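Local coordinates for putative uncharacterized protein (Mycobacterium smegmatis, PDB 3UID) that is probably a type II toxin of the AHA1 family, resembling a Mycobacterium tuberculosis toxin involved in the hypoxic response, at residues A[28-31]-A[32-35]. Numbering follows the deposited sequence.
Sequences IWQI and YADP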
loop_
_atom_site.group_PDB
_atom_site.type_symbol
_atom_site.label_atom_id
_atom_site.label_comp_id
_atom_site.label_asym_id
_atom_site.label_seq_id
_atom_site.Cartn_x
_atom_site.Cartn_y
_atom_site.Cartn_z
ATOM N N ILE A 28 4.363 -5.820 11.875
ATOM C CA ILE A 28 3.937 -5.366 10.563
ATOM C C ILE A 28 2.859 -4.290 10.675
ATOM O O ILE A 28 2.852 -3.329 9.916
ATOM C CB ILE A 28 3.474 -6.546 9.688
ATOM C CG1 ILE A 28 4.580 -7.604 9.608
ATOM C CG2 ILE A 28 3.116 -6.066 8.294
ATOM C CD1 ILE A 28 5.876 -7.108 8.964
ATOM N N TRP A 29 1.955 -4.437 11.640
ATOM C CA TRP A 29 0.923 -3.435 11.841
ATOM C C TRP A 29 1.540 -2.041 12.004
ATOM O O TRP A 29 1.024 -1.061 11.472
ATOM C CB TRP A 29 0.067 -3.767 13.069
ATOM C CG TRP A 29 -1.000 -2.746 13.300
ATOM C CD1 TRP A 29 -0.947 -1.671 14.148
ATOM C CD2 TRP A 29 -2.264 -2.672 12.642
ATOM N NE1 TRP A 29 -2.114 -0.954 14.078
ATOM C CE2 TRP A 29 -2.938 -1.542 13.155
ATOM C CE3 TRP A 29 -2.903 -3.461 11.681
ATOM C CZ2 TRP A 29 -4.215 -1.187 12.735
ATOM C CZ3 TRP A 29 -4.169 -3.096 11.259
ATOM C CH2 TRP A 29 -4.812 -1.977 11.788
ATOM N N GLN A 30 2.640 -1.967 12.743
ATOM C CA GLN A 30 3.279 -0.687 13.040
ATOM C C GLN A 30 3.930 -0.014 11.834
ATOM O O GLN A 30 4.162 1.207 11.851
ATOM C CB GLN A 30 4.292 -0.847 14.180
ATOM C CG GLN A 30 3.658 -1.200 15.509
ATOM C CD GLN A 30 2.663 -0.152 16.004
ATOM O OE1 GLN A 30 2.807 1.041 15.712
ATOM N NE2 GLN A 30 1.660 -0.591 16.739
ATOM N N ILE A 31 4.232 -0.793 10.799
ATOM C CA ILE A 31 4.685 -0.231 9.525
ATOM C C ILE A 31 3.642 0.761 8.990
ATOM O O ILE A 31 3.989 1.832 8.470
ATOM C CB ILE A 31 4.931 -1.333 8.466
ATOM C CG1 ILE A 31 6.069 -2.286 8.884
ATOM C CG2 ILE A 31 5.196 -0.721 7.080
ATOM C CD1 ILE A 31 7.442 -1.675 8.795
ATOM N N TYR A 32 2.365 0.393 9.111
ATOM C CA TYR A 32 1.261 1.202 8.598
ATOM C C TYR A 32 0.735 2.204 9.618
ATOM O O TYR A 32 0.230 3.258 9.245
ATOM C CB TYR A 32 0.141 0.283 8.086
ATOM C CG TYR A 32 0.675 -0.582 6.981
ATOM C CD1 TYR A 32 0.744 -0.108 5.681
ATOM C CD2 TYR A 32 1.190 -1.846 7.252
ATOM C CE1 TYR A 32 1.292 -0.884 4.664
ATOM C CE2 TYR A 32 1.736 -2.634 6.244
ATOM C CZ TYR A 32 1.775 -2.146 4.954
ATOM O OH TYR A 32 2.322 -2.913 3.956
ATOM N N ALA A 33 0.876 1.875 10.899
ATOM C CA ALA A 33 0.357 2.717 11.967
ATOM C C ALA A 33 1.263 3.898 12.279
ATOM O O ALA A 33 0.803 4.923 12.784
ATOM C CB ALA A 33 0.124 1.878 13.222
ATOM N N ASP A 34 2.556 3.753 11.995
ATOM C CA ASP A 34 3.524 4.827 12.242
ATOM C C ASP A 34 3.881 5.474 10.914
ATOM O O ASP A 34 4.492 4.826 10.051
ATOM C CB ASP A 34 4.783 4.249 12.885
ATOM C CG ASP A 34 5.847 5.299 13.160
ATOM O OD1 ASP A 34 5.706 6.463 12.716
ATOM O OD2 ASP A 34 6.843 4.937 13.819
ATOM N N PRO A 35 3.493 6.753 10.722
ATOM C CA PRO A 35 3.695 7.343 9.395
ATOM C C PRO A 35 5.161 7.473 8.990
ATOM O O PRO A 35 5.440 7.496 7.789
ATOM C CB PRO A 35 3.041 8.730 9.528
ATOM C CG PRO A 35 3.147 9.042 10.986
ATOM C CD PRO A 35 2.910 7.714 11.669
#
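W29 and Q30 meet A33 and D34 where the last turn of helix 25-33 gives way to D34, a local contact that ends at the break before helix 35-42. The backbone evidence is two i to i+4 bonds: A33 N reaches W29 O at 3.0 Å in the carbonyl plane, and D34 N reaches Q30 O at 3.0 Å from 38° above the Q30 carbonyl plane. W29 O also takes a weak bond from Y32 N. The W29 indole, its CG opposite the backbone N (chi1 180°), projects outward from the helix with its CD1-NE1 side turned to A33 CB, 3.7 Å from NE1; L56 and P86 touch the W29 side chain. On the inward side, I31 CG2 sits over one face of the Y32 ring, 4.2 Å from its centroid and 15° off the normal, a CH-pi contact shifted toward the rim. I28 CG2 approaches Y32 CE2 at 4.2 Å. In this helix-grip arrangement of the Bet v 1-like (SRPBCC) fold, I155 of helix 144-158 touches I28, I31 and Y32, while Y32 OH hydrogen-bonds Y126 OH on the sheet. D34 then N-caps helix 35-42, its OD1 accepting from R36 N and OD2 from Q37 NE2.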